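Local coordinates for phosphomethylpyrimidine kinase (Pyrococcus furiosus, PDB 2PB9), which probably makes hydroxymethylpyrimidine diphosphate through its kinase part and joins it to thiazole phosphate through this C-terminal ThiN domain, yielding thiamine phosphate, at residues V31-Y37 against V50-R56; R93-N97 against N175-V179; F121-R125 against H159-K165. All blocks are in the same frame, centred on the assembly; numbering follows the deposited sequence.

Interaction 1 (V31-Y37 against V50-R56); sequences VGTNFVY and VAGVKGR. With PO4 (phosphate ion), chain C.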
ATOM      1  N   VAL A  31      18.704  -0.732   2.704  1.00 23.30           N
ATOM      2  CA  VAL A  31      18.969  -2.156   2.857  1.00 22.20           C
ATOM      3  C   VAL A  31      20.402  -2.497   2.437  1.00 22.38           C
ATOM      4  O   VAL A  31      20.885  -3.618   2.646  1.00 21.84           O
ATOM      5  CB  VAL A  31      17.957  -2.994   2.030  1.00 22.14           C
ATOM      6  CG1 VAL A  31      16.551  -2.596   2.406  1.00 21.00           C
ATOM      7  CG2 VAL A  31      18.173  -2.788   0.535  1.00 21.69           C
ATOM      8  N   GLY A  32      21.079  -1.510   1.855  1.00 22.71           N
ATOM      9  CA  GLY A  32      22.451  -1.699   1.423  1.00 23.73           C
ATOM     10  C   GLY A  32      22.584  -2.042  -0.050  1.00 24.53           C
ATOM     11  O   GLY A  32      21.639  -2.501  -0.693  1.00 23.88           O
ATOM     12  N   THR A  33      23.767  -1.810  -0.598  1.00 25.34           N
ATOM     13  CA  THR A  33      23.999  -2.125  -1.989  1.00 26.86           C
ATOM     14  C   THR A  33      24.882  -3.365  -2.119  1.00 28.38           C
ATOM     15  O   THR A  33      25.887  -3.516  -1.412  1.00 28.39           O
ATOM     16  CB  THR A  33      24.657  -0.934  -2.740  1.00 25.82           C
ATOM     17  OG1 THR A  33      23.677   0.088  -2.951  1.00 26.37           O
ATOM     18  CG2 THR A  33      25.228  -1.384  -4.099  1.00 23.77           C
ATOM     19  N   ASN A  34      24.473  -4.263  -3.005  1.00 28.23           N
ATOM     20  CA  ASN A  34      25.240  -5.454  -3.271  1.00 29.69           C
ATOM     21  C   ASN A  34      25.612  -5.405  -4.754  1.00 30.35           C
ATOM     22  O   ASN A  34      24.826  -4.971  -5.597  1.00 31.42           O
ATOM     23  CB  ASN A  34      24.432  -6.709  -2.939  1.00 29.51           C
ATOM     24  CG  ASN A  34      25.315  -7.848  -2.447  1.00 29.39           C
ATOM     25  OD1 ASN A  34      24.848  -8.747  -1.758  1.00 30.85           O
ATOM     26  ND2 ASN A  34      26.596  -7.810  -2.800  1.00 28.09           N
ATOM     27  N   PHE A  35      26.829  -5.832  -5.053  1.00 30.43           N
ATOM     28  CA  PHE A  35      27.358  -5.825  -6.405  1.00 29.77           C
ATOM     29  C   PHE A  35      27.727  -7.283  -6.681  1.00 30.14           C
ATOM     30  O   PHE A  35      28.515  -7.883  -5.939  1.00 29.34           O
ATOM     31  CB  PHE A  35      28.586  -4.905  -6.418  1.00 28.29           C
ATOM     32  CG  PHE A  35      29.048  -4.494  -7.784  1.00 29.46           C
ATOM     33  CD1 PHE A  35      30.075  -3.558  -7.919  1.00 30.07           C
ATOM     34  CD2 PHE A  35      28.501  -5.058  -8.934  1.00 30.81           C
ATOM     35  CE1 PHE A  35      30.559  -3.188  -9.179  1.00 29.85           C
ATOM     36  CE2 PHE A  35      28.974  -4.699 -10.202  1.00 30.22           C
ATOM     37  CZ  PHE A  35      30.008  -3.761 -10.321  1.00 31.22           C
ATOM     38  N   VAL A  36      27.147  -7.866  -7.726  1.00 28.84           N
ATOM     39  CA  VAL A  36      27.428  -9.267  -8.019  1.00 28.68           C
ATOM     40  C   VAL A  36      28.008  -9.572  -9.383  1.00 29.22           C
ATOM     41  O   VAL A  36      27.921  -8.774 -10.320  1.00 31.23           O
ATOM     42  CB  VAL A  36      26.170 -10.166  -7.851  1.00 26.88           C
ATOM     43  CG1 VAL A  36      25.619 -10.022  -6.461  1.00 24.53           C
ATOM     44  CG2 VAL A  36      25.117  -9.822  -8.908  1.00 24.03           C
ATOM     45  N   TYR A  37      28.603 -10.754  -9.468  1.00 29.16           N
ATOM     46  CA  TYR A  37      29.201 -11.251 -10.692  1.00 29.98           C
ATOM     47  C   TYR A  37      29.045 -12.766 -10.645  1.00 30.47           C
ATOM     48  O   TYR A  37      29.649 -13.451  -9.820  1.00 29.82           O
ATOM     49  CB  TYR A  37      30.665 -10.850 -10.765  1.00 30.60           C
ATOM     50  CG  TYR A  37      31.293 -11.058 -12.123  1.00 31.65           C
ATOM     51  CD1 TYR A  37      30.510 -11.328 -13.249  1.00 30.10           C
ATOM     52  CD2 TYR A  37      32.679 -10.963 -12.287  1.00 32.19           C
ATOM     53  CE1 TYR A  37      31.088 -11.500 -14.501  1.00 31.02           C
ATOM     54  CE2 TYR A  37      33.266 -11.129 -13.531  1.00 32.49           C
ATOM     55  CZ  TYR A  37      32.468 -11.397 -14.629  1.00 31.48           C
ATOM     56  OH  TYR A  37      33.062 -11.551 -15.852  1.00 33.49           O
ATOM     57  N   VAL A  50      27.130 -17.396  -7.682  1.00 27.54           N
ATOM     58  CA  VAL A  50      27.267 -15.972  -7.931  1.00 26.77           C
ATOM     59  C   VAL A  50      28.052 -15.330  -6.797  1.00 25.73           C
ATOM     60  O   VAL A  50      27.800 -15.609  -5.628  1.00 24.64           O
ATOM     61  CB  VAL A  50      25.875 -15.307  -8.054  1.00 25.78           C
ATOM     62  CG1 VAL A  50      26.030 -13.857  -8.485  1.00 27.49           C
ATOM     63  CG2 VAL A  50      25.019 -16.074  -9.057  1.00 22.19           C
ATOM     64  N   ALA A  51      29.016 -14.485  -7.144  1.00 24.98           N
ATOM     65  CA  ALA A  51      29.826 -13.820  -6.131  1.00 26.12           C
ATOM     66  C   ALA A  51      29.235 -12.450  -5.782  1.00 26.76           C
ATOM     67  O   ALA A  51      28.866 -11.678  -6.663  1.00 26.49           O
ATOM     68  CB  ALA A  51      31.276 -13.677  -6.619  1.00 23.82           C
ATOM     69  N   GLY A  52      29.135 -12.166  -4.488  1.00 27.53           N
ATOM     70  CA  GLY A  52      28.588 -10.898  -4.044  1.00 27.89           C
ATOM     71  C   GLY A  52      29.342 -10.392  -2.830  1.00 28.57           C
ATOM     72  O   GLY A  52      30.249 -11.066  -2.328  1.00 29.56           O
ATOM     73  N   VAL A  53      28.979  -9.207  -2.353  1.00 26.63           N
ATOM     74  CA  VAL A  53      29.649  -8.644  -1.193  1.00 24.75           C
ATOM     75  C   VAL A  53      28.945  -9.107   0.078  1.00 25.79           C
ATOM     76  O   VAL A  53      27.746  -8.868   0.270  1.00 24.70           O
ATOM     77  CB  VAL A  53      29.661  -7.096  -1.246  1.00 24.61           C
ATOM     78  CG1 VAL A  53      30.457  -6.544  -0.068  1.00 23.87           C
ATOM     79  CG2 VAL A  53      30.271  -6.621  -2.563  1.00 22.70           C
ATOM     80  N   LYS A  54      29.692  -9.787   0.944  1.00 25.73           N
ATOM     81  CA  LYS A  54      29.119 -10.280   2.190  1.00 24.96           C
ATOM     82  C   LYS A  54      28.838  -9.125   3.138  1.00 25.00           C
ATOM     83  O   LYS A  54      29.757  -8.510   3.670  1.00 27.03           O
ATOM     84  CB  LYS A  54      30.065 -11.272   2.857  1.00 23.99           C
ATOM     85  CG  LYS A  54      29.520 -11.833   4.132  1.00 23.52           C
ATOM     86  CD  LYS A  54      30.500 -12.787   4.770  1.00 24.47           C
ATOM     87  CE  LYS A  54      29.943 -13.311   6.086  1.00 25.21           C
ATOM     88  NZ  LYS A  54      30.931 -14.161   6.785  1.00 27.25           N
ATOM     89  N   GLY A  55      27.558  -8.835   3.343  1.00 25.22           N
ATOM     90  CA  GLY A  55      27.173  -7.749   4.223  1.00 24.34           C
ATOM     91  C   GLY A  55      26.842  -6.509   3.419  1.00 23.80           C
ATOM     92  O   GLY A  55      26.500  -5.474   3.981  1.00 24.21           O
ATOM     93  N   ARG A  56      26.955  -6.621   2.098  1.00 23.47           N
ATOM     94  CA  ARG A  56      26.672  -5.523   1.175  1.00 24.78           C
ATOM     95  C   ARG A  56      27.534  -4.291   1.438  1.00 25.49           C
ATOM     96  O   ARG A  56      28.527  -4.352   2.162  1.00 27.16           O
ATOM     97  CB  ARG A  56      25.190  -5.153   1.256  1.00 23.62           C
ATOM     98  CG  ARG A  56      24.271  -6.339   1.026  1.00 23.30           C
ATOM     99  CD  ARG A  56      22.838  -6.006   1.375  1.00 24.34           C
ATOM    100  NE  ARG A  56      21.996  -7.191   1.509  1.00 21.99           N
ATOM    101  CZ  ARG A  56      20.937  -7.248   2.312  1.00 23.48           C
ATOM    102  NH1 ARG A  56      20.607  -6.194   3.045  1.00 22.71           N
ATOM    103  NH2 ARG A  56      20.198  -8.349   2.380  1.00 25.85           N
TER
HETATM  104  P   PO4 C 500      21.337  -9.202  -1.366  1.00 41.66           P
HETATM  105  O1  PO4 C 500      20.583  -7.923  -1.431  1.00 43.73           O
HETATM  106  O2  PO4 C 500      22.625  -8.978  -0.646  1.00 42.49           O
HETATM  107  O3  PO4 C 500      20.513 -10.205  -0.605  1.00 42.84           O
HETATM  108  O4  PO4 C 500      21.601  -9.693  -2.746  1.00 40.24           O
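Arg56 reaches across to Val31 and grips its backbone. Arg56 NH1 donates to Val31 O at 2.6 Å, in the carbonyl plane but tilted 23° from the guanidinium plane. On another edge of the guanidinium, Arg56 NE gives a straighter bond to phosphate O2 at 2.9 Å (155°). The chain is extended from CG to NE, which carries the head past Asn34 to both acceptors. Arg56 CB lies 3.2 Å from Thr33 O. The backbones pair: Tyr37 N to Ala51 O at 3.0 Å and Ala51 N to Tyr37 O at 2.9 Å. Beside this pair, Val50 CG1 packs on Val36 CB at 3.7 Å. Asn97 holds the 31-37 backbone from outside, bonding Gly32 O and Asn34 N. Arg56 NH2 makes a salt bridge to Glu30 of the second subunit. With an alanine here, phosphate O2 and Val31 O each lose an N-H donor, and that Glu30 would probably be left without its charge mate. Ser75 OG, Leu78 N and His77 N also bond the phosphate, which probably comes from the crystallisation liquor. Strands 35-38 and 50-53 form an antiparallel beta hairpin, and the loop ends next to it help build an anion-binding site.

Interaction 2 (R93-N97 against N175-V179); sequences RSAIN and NPREV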
ATOM      1  N   ARG A  93      26.203 -11.263 -16.497  1.00 30.43           N
ATOM      2  CA  ARG A  93      26.276 -11.875 -15.184  1.00 29.10           C
ATOM      3  C   ARG A  93      26.753 -10.969 -14.075  1.00 29.75           C
ATOM      4  O   ARG A  93      27.257 -11.435 -13.054  1.00 30.14           O
ATOM      5  CB  ARG A  93      27.142 -13.125 -15.225  1.00 29.77           C
ATOM      6  CG  ARG A  93      28.203 -13.122 -16.281  1.00 29.34           C
ATOM      7  CD  ARG A  93      28.161 -14.449 -16.994  1.00 28.00           C
ATOM      8  NE  ARG A  93      29.466 -14.806 -17.522  1.00 30.97           N
ATOM      9  CZ  ARG A  93      30.535 -15.053 -16.774  1.00 30.72           C
ATOM     10  NH1 ARG A  93      30.459 -14.986 -15.453  1.00 30.62           N
ATOM     11  NH2 ARG A  93      31.683 -15.363 -17.356  1.00 31.55           N
ATOM     12  N   SER A  94      26.594  -9.670 -14.280  1.00 30.07           N
ATOM     13  CA  SER A  94      26.967  -8.697 -13.273  1.00 28.78           C
ATOM     14  C   SER A  94      25.773  -7.773 -13.115  1.00 28.51           C
ATOM     15  O   SER A  94      24.965  -7.622 -14.036  1.00 27.99           O
ATOM     16  CB  SER A  94      28.189  -7.893 -13.714  1.00 30.68           C
ATOM     17  OG  SER A  94      28.620  -7.031 -12.668  1.00 32.84           O
ATOM     18  N   ALA A  95      25.656  -7.168 -11.940  1.00 26.65           N
ATOM     19  CA  ALA A  95      24.561  -6.251 -11.665  1.00 26.35           C
ATOM     20  C   ALA A  95      24.839  -5.539 -10.355  1.00 24.77           C
ATOM     21  O   ALA A  95      25.782  -5.882  -9.646  1.00 25.63           O
ATOM     22  CB  ALA A  95      23.229  -7.018 -11.579  1.00 26.20           C
ATOM     23  N   ILE A  96      24.017  -4.546 -10.047  1.00 23.95           N
ATOM     24  CA  ILE A  96      24.148  -3.796  -8.804  1.00 24.03           C
ATOM     25  C   ILE A  96      22.832  -3.091  -8.495  1.00 24.47           C
ATOM     26  O   ILE A  96      22.145  -2.605  -9.398  1.00 25.29           O
ATOM     27  CB  ILE A  96      25.283  -2.745  -8.887  1.00 23.36           C
ATOM     28  CG1 ILE A  96      25.488  -2.100  -7.522  1.00 22.17           C
ATOM     29  CG2 ILE A  96      24.940  -1.660  -9.899  1.00 22.94           C
ATOM     30  CD1 ILE A  96      26.678  -1.175  -7.477  1.00 22.62           C
ATOM     31  N   ASN A  97      22.452  -3.057  -7.227  1.00 24.17           N
ATOM     32  CA  ASN A  97      21.215  -2.379  -6.896  1.00 24.02           C
ATOM     33  C   ASN A  97      21.513  -1.079  -6.164  1.00 25.23           C
ATOM     34  O   ASN A  97      22.299  -1.041  -5.208  1.00 24.02           O
ATOM     35  CB  ASN A  97      20.278  -3.272  -6.057  1.00 22.90           C
ATOM     36  CG  ASN A  97      20.837  -3.610  -4.680  1.00 23.51           C
ATOM     37  OD1 ASN A  97      21.643  -4.529  -4.532  1.00 24.82           O
ATOM     38  ND2 ASN A  97      20.405  -2.866  -3.665  1.00 20.64           N
ATOM     39  N   ASN A 175      29.979  -7.584 -17.081  1.00 31.65           N
ATOM     40  CA  ASN A 175      31.027  -7.799 -16.086  1.00 29.00           C
ATOM     41  C   ASN A 175      30.979  -6.594 -15.147  1.00 28.59           C
ATOM     42  O   ASN A 175      30.343  -5.588 -15.462  1.00 28.67           O
ATOM     43  CB  ASN A 175      32.403  -7.909 -16.759  1.00 27.48           C
ATOM     44  CG  ASN A 175      32.764  -6.668 -17.567  1.00 27.85           C
ATOM     45  OD1 ASN A 175      32.942  -5.580 -17.016  1.00 27.07           O
ATOM     46  ND2 ASN A 175      32.869  -6.828 -18.878  1.00 26.70           N
ATOM     47  N   PRO A 176      31.629  -6.682 -13.976  1.00 27.78           N
ATOM     48  CA  PRO A 176      31.613  -5.552 -13.044  1.00 28.40           C
ATOM     49  C   PRO A 176      32.146  -4.221 -13.563  1.00 29.90           C
ATOM     50  O   PRO A 176      31.655  -3.171 -13.163  1.00 31.43           O
ATOM     51  CB  PRO A 176      32.391  -6.078 -11.829  1.00 27.37           C
ATOM     52  CG  PRO A 176      33.098  -7.295 -12.325  1.00 27.37           C
ATOM     53  CD  PRO A 176      32.146  -7.885 -13.313  1.00 27.51           C
ATOM     54  N   ARG A 177      33.132  -4.253 -14.455  1.00 31.54           N
ATOM     55  CA  ARG A 177      33.687  -3.014 -14.990  1.00 32.69           C
ATOM     56  C   ARG A 177      32.625  -2.244 -15.757  1.00 34.40           C
ATOM     57  O   ARG A 177      32.502  -1.035 -15.607  1.00 36.67           O
ATOM     58  CB  ARG A 177      34.880  -3.303 -15.901  1.00 31.97           C
ATOM     59  N   GLU A 178      31.849  -2.940 -16.575  1.00 35.52           N
ATOM     60  CA  GLU A 178      30.808  -2.278 -17.351  1.00 37.57           C
ATOM     61  C   GLU A 178      29.719  -1.715 -16.454  1.00 37.37           C
ATOM     62  O   GLU A 178      29.195  -0.621 -16.696  1.00 36.85           O
ATOM     63  CB  GLU A 178      30.216  -3.249 -18.364  1.00 39.85           C
ATOM     64  CG  GLU A 178      31.116  -3.425 -19.568  1.00 46.70           C
ATOM     65  CD  GLU A 178      30.609  -4.470 -20.534  1.00 51.77           C
ATOM     66  OE1 GLU A 178      29.369  -4.528 -20.754  1.00 54.52           O
ATOM     67  OE2 GLU A 178      31.459  -5.220 -21.079  1.00 52.62           O
ATOM     68  N   VAL A 179      29.381  -2.466 -15.414  1.00 35.84           N
ATOM     69  CA  VAL A 179      28.365  -2.020 -14.486  1.00 35.04           C
ATOM     70  C   VAL A 179      28.890  -0.731 -13.868  1.00 35.22           C
ATOM     71  O   VAL A 179      28.254   0.326 -13.953  1.00 33.86           O
ATOM     72  CB  VAL A 179      28.105  -3.079 -13.382  1.00 34.58           C
ATOM     73  CG1 VAL A 179      27.187  -2.505 -12.309  1.00 32.73           C
ATOM     74  CG2 VAL A 179      27.474  -4.337 -13.995  1.00 33.45           C
TER
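Ser94 and Ile96 of strand 94-98 pack against Val179 and the start of helix 176-185, a buried helix-on-sheet contact near the centre of the chain. No hydrogen bond crosses it. Val179 points toward the strand and divides its two methyls. Val179 CG1 meets Ile96 CG2 at 3.4 Å, the two side chains crossing obliquely. Val179 CG2 lies 3.2 Å from Ser94 OG. With CG1 anti to the backbone N (chi1 172°), Val179 can touch both strand residues at once. Ser94 also presses on the backbone of the N-cap residue, with Ser94 CB 3.4 Å from Asn175 C. Ser94 OG is 3.7 Å from Pro176 CD but bonds Val36 O of the neighbouring strand. Phe35 touches Ser94, Ile96 and Val179, so it continues the apolar layer, and Phe19 of helix 5-21 covers Ile96. At the helix start, Asn175 OD1 accepts from Glu178 N at 2.9 Å (157°), with the donor tilted 33° from the amide carbonyl plane. The chemistry is therefore divided. Apolar contact holds the helix to the sheet, the serine hydroxyl spends its polarity within the sheet, and the capping asparagine satisfies a backbone N-H of the first turn.

Interaction 3 (F121-R125 against H159-K165); sequences FYDRR and HLGDVGK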
ATOM      1  N   PHE A 121      10.860  -1.824 -16.413  1.00 26.23           N
ATOM      2  CA  PHE A 121      10.483  -1.878 -15.009  1.00 26.92           C
ATOM      3  C   PHE A 121       9.410  -2.915 -14.819  1.00 28.06           C
ATOM      4  O   PHE A 121       8.944  -3.531 -15.776  1.00 28.85           O
ATOM      5  CB  PHE A 121       9.929  -0.516 -14.558  1.00 26.87           C
ATOM      6  CG  PHE A 121       8.629  -0.140 -15.231  1.00 27.33           C
ATOM      7  CD1 PHE A 121       7.412  -0.667 -14.786  1.00 28.72           C
ATOM      8  CD2 PHE A 121       8.623   0.692 -16.355  1.00 27.74           C
ATOM      9  CE1 PHE A 121       6.205  -0.378 -15.450  1.00 29.57           C
ATOM     10  CE2 PHE A 121       7.421   0.989 -17.030  1.00 28.28           C
ATOM     11  CZ  PHE A 121       6.211   0.451 -16.575  1.00 28.20           C
ATOM     12  N   TYR A 122       9.021  -3.096 -13.565  1.00 30.01           N
ATOM     13  CA  TYR A 122       7.954  -4.015 -13.218  1.00 31.04           C
ATOM     14  C   TYR A 122       7.261  -3.453 -11.992  1.00 31.15           C
ATOM     15  O   TYR A 122       7.883  -2.777 -11.177  1.00 32.01           O
ATOM     16  CB  TYR A 122       8.499  -5.425 -12.966  1.00 30.90           C
ATOM     17  CG  TYR A 122       9.377  -5.599 -11.747  1.00 31.20           C
ATOM     18  CD1 TYR A 122       8.841  -5.527 -10.466  1.00 29.82           C
ATOM     19  CD2 TYR A 122      10.724  -5.941 -11.879  1.00 30.17           C
ATOM     20  CE1 TYR A 122       9.619  -5.804  -9.346  1.00 31.17           C
ATOM     21  CE2 TYR A 122      11.510  -6.223 -10.759  1.00 30.78           C
ATOM     22  CZ  TYR A 122      10.947  -6.157  -9.498  1.00 29.89           C
ATOM     23  OH  TYR A 122      11.682  -6.492  -8.387  1.00 29.46           O
ATOM     24  N   ASP A 123       5.963  -3.708 -11.886  1.00 32.34           N
ATOM     25  CA  ASP A 123       5.177  -3.221 -10.767  1.00 33.47           C
ATOM     26  C   ASP A 123       4.544  -4.412 -10.080  1.00 34.63           C
ATOM     27  O   ASP A 123       3.776  -5.150 -10.689  1.00 35.80           O
ATOM     28  CB  ASP A 123       4.105  -2.247 -11.270  1.00 33.88           C
ATOM     29  CG  ASP A 123       3.238  -1.696 -10.152  1.00 34.40           C
ATOM     30  OD1 ASP A 123       3.664  -1.718  -8.978  1.00 34.18           O
ATOM     31  OD2 ASP A 123       2.126  -1.225 -10.451  1.00 37.28           O
ATOM     32  N   ARG A 124       4.880  -4.594  -8.810  1.00 35.59           N
ATOM     33  CA  ARG A 124       4.365  -5.701  -8.024  1.00 37.13           C
ATOM     34  C   ARG A 124       2.846  -5.657  -7.877  1.00 36.82           C
ATOM     35  O   ARG A 124       2.218  -6.669  -7.540  1.00 36.35           O
ATOM     36  CB  ARG A 124       5.035  -5.707  -6.646  1.00 39.82           C
ATOM     37  CG  ARG A 124       6.495  -6.111  -6.690  1.00 44.33           C
ATOM     38  CD  ARG A 124       7.248  -5.782  -5.404  1.00 50.82           C
ATOM     39  NE  ARG A 124       8.604  -6.329  -5.453  1.00 57.30           N
ATOM     40  CZ  ARG A 124       9.595  -6.008  -4.623  1.00 59.60           C
ATOM     41  NH1 ARG A 124       9.406  -5.122  -3.645  1.00 60.09           N
ATOM     42  NH2 ARG A 124      10.786  -6.578  -4.783  1.00 59.80           N
ATOM     43  N   ARG A 125       2.255  -4.491  -8.122  1.00 35.27           N
ATOM     44  CA  ARG A 125       0.810  -4.370  -8.014  1.00 36.17           C
ATOM     45  C   ARG A 125       0.137  -5.128  -9.150  1.00 36.20           C
ATOM     46  O   ARG A 125      -1.030  -5.506  -9.056  1.00 34.70           O
ATOM     47  CB  ARG A 125       0.382  -2.901  -8.028  1.00 34.96           C
ATOM     48  CG  ARG A 125       0.356  -2.265  -6.653  1.00 36.19           C
ATOM     49  CD  ARG A 125      -0.126  -0.829  -6.725  1.00 37.22           C
ATOM     50  NE  ARG A 125       0.662  -0.082  -7.695  1.00 39.97           N
ATOM     51  CZ  ARG A 125       0.569   1.227  -7.910  1.00 41.23           C
ATOM     52  NH1 ARG A 125      -0.294   1.971  -7.224  1.00 42.22           N
ATOM     53  NH2 ARG A 125       1.355   1.796  -8.817  1.00 41.56           N
ATOM     54  N   HIS A 159      11.770  -0.701  -9.945  1.00 26.83           N
ATOM     55  CA  HIS A 159      10.400  -0.924  -9.526  1.00 27.98           C
ATOM     56  C   HIS A 159      10.143  -0.006  -8.347  1.00 29.18           C
ATOM     57  O   HIS A 159      11.037   0.223  -7.527  1.00 29.21           O
ATOM     58  CB  HIS A 159      10.170  -2.383  -9.114  1.00 28.96           C
ATOM     59  CG  HIS A 159      10.825  -2.760  -7.821  1.00 30.68           C
ATOM     60  ND1 HIS A 159      10.227  -2.564  -6.594  1.00 33.04           N
ATOM     61  CD2 HIS A 159      12.017  -3.349  -7.565  1.00 29.14           C
ATOM     62  CE1 HIS A 159      11.020  -3.015  -5.641  1.00 33.00           C
ATOM     63  NE2 HIS A 159      12.114  -3.498  -6.203  1.00 30.25           N
ATOM     64  N   LEU A 160       8.931   0.537  -8.277  1.00 30.01           N
ATOM     65  CA  LEU A 160       8.543   1.419  -7.180  1.00 30.21           C
ATOM     66  C   LEU A 160       8.265   0.575  -5.932  1.00 31.02           C
ATOM     67  O   LEU A 160       8.146  -0.650  -6.014  1.00 30.93           O
ATOM     68  CB  LEU A 160       7.288   2.208  -7.554  1.00 29.98           C
ATOM     69  CG  LEU A 160       7.358   3.112  -8.778  1.00 28.05           C
ATOM     70  CD1 LEU A 160       6.018   3.790  -8.982  1.00 27.40           C
ATOM     71  CD2 LEU A 160       8.450   4.136  -8.588  1.00 26.05           C
ATOM     72  N   GLY A 161       8.138   1.228  -4.783  1.00 31.16           N
ATOM     73  CA  GLY A 161       7.912   0.494  -3.552  1.00 32.83           C
ATOM     74  C   GLY A 161       6.566  -0.180  -3.411  1.00 33.20           C
ATOM     75  O   GLY A 161       5.642   0.085  -4.175  1.00 34.36           O
ATOM     76  N   ASP A 162       6.468  -1.068  -2.425  1.00 33.90           N
ATOM     77  CA  ASP A 162       5.234  -1.793  -2.124  1.00 34.29           C
ATOM     78  C   ASP A 162       5.147  -1.912  -0.611  1.00 33.18           C
ATOM     79  O   ASP A 162       6.111  -1.597   0.084  1.00 32.22           O
ATOM     80  CB  ASP A 162       5.238  -3.172  -2.783  1.00 35.46           C
ATOM     81  CG  ASP A 162       4.977  -3.097  -4.284  1.00 39.96           C
ATOM     82  OD1 ASP A 162       3.835  -2.751  -4.698  1.00 41.09           O
ATOM     83  OD2 ASP A 162       5.923  -3.373  -5.050  1.00 40.53           O
ATOM     84  N   VAL A 163       4.007  -2.356  -0.088  1.00 32.24           N
ATOM     85  CA  VAL A 163       3.865  -2.445   1.365  1.00 30.60           C
ATOM     86  C   VAL A 163       5.019  -3.224   1.991  1.00 29.95           C
ATOM     87  O   VAL A 163       5.307  -4.355   1.610  1.00 28.32           O
ATOM     88  CB  VAL A 163       2.511  -3.078   1.774  1.00 29.47           C
ATOM     89  CG1 VAL A 163       2.365  -3.071   3.299  1.00 26.83           C
ATOM     90  CG2 VAL A 163       1.367  -2.296   1.143  1.00 29.31           C
ATOM     91  N   GLY A 164       5.688  -2.582   2.942  1.00 30.38           N
ATOM     92  CA  GLY A 164       6.814  -3.194   3.615  1.00 30.96           C
ATOM     93  C   GLY A 164       8.065  -3.335   2.760  1.00 32.28           C
ATOM     94  O   GLY A 164       9.097  -3.766   3.267  1.00 32.83           O
ATOM     95  N   LYS A 165       8.001  -2.973   1.478  1.00 32.99           N
ATOM     96  CA  LYS A 165       9.167  -3.117   0.599  1.00 34.59           C
ATOM     97  C   LYS A 165       9.531  -1.838  -0.138  1.00 33.91           C
ATOM     98  O   LYS A 165       8.676  -1.185  -0.739  1.00 34.79           O
ATOM     99  CB  LYS A 165       8.919  -4.230  -0.430  1.00 37.34           C
ATOM    100  CG  LYS A 165       8.455  -5.557   0.163  1.00 40.56           C
ATOM    101  CD  LYS A 165       8.109  -6.553  -0.935  1.00 44.40           C
ATOM    102  CE  LYS A 165       7.159  -7.666  -0.448  1.00 47.48           C
ATOM    103  NZ  LYS A 165       7.762  -8.636   0.527  1.00 50.87           N
TER
HETATM  104  O   HOH W   1       5.927  -2.391  -7.256  1.00 31.55           O
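Tyr122 and Arg124 share one side of the His159 ring, where the loop after strand 118-121 meets the loop joining strands 154-159 and 168-173. The Tyr122 and His159 side chains run side by side and point the same way. Their rings are nearly parallel (11°) but offset enough that little of one lies over the other: the centroids are 4.9 Å apart. His159 CB lies over the tyrosine face, a CH-pi contact 3.8 Å from the Tyr122 ring centroid. Tyr122 OH extends past the ring to 3.3 Å from His159 CD2. Both residues place CG between the backbone N and the carbonyl carbon (chi1 67° in Tyr122), and this sets the rings beside each other. The Arg124 guanidinium is inclined to the imidazole, the planes 42° apart, with His159 CE1 over its face and 3.3 Å from Arg124 NH1. His159 ND1 donates to Leu160 O at 2.9 Å, which fixes the rotation of the imidazole. Lys165 CD meets Arg124 NH1 at 3.3 Å, bringing the aliphatic part of the lysine to the guanidinium. A type II turn from Asp162 to Lys165 sets both of these residues toward Arg124. The Asp162 carboxylate approaches the Arg124 methylenes, but the place of OD2 is doubtful. A water accepts from Arg124 N at 2.9 Å and sits by Asp123 OD1. Asp123 and Arg125 exchange salt bridges with their counterparts in the third subunit, and Asp162 meets Arg125 of that subunit. CH-pi, guanidinium-imidazole and methylene contacts thus join the loops, and the carboxylates and Arg125 also carry intersubunit charge pairs.

How the interactions relate
Interactions 1 and 2 touch, with centres about 11 Å apart. Strands 35-38 and 94-98 are neighbours in the same sheet, so the hairpin of interaction 1 continues into the helix-covered strand of interaction 2. Thr33 OG1 lies 2.9 Å from Asn97 O, a probable hydrogen bond. The bound phosphate belongs to interaction 1. Interaction 3 stands apart, its centre about 21 Å from that of interaction 1 and 23 Å from that of interaction 2, and its nearest atoms about 8 Å from each. Interactions 1 and 3 both reach the second subunit, whereas no other chain touches interaction 2.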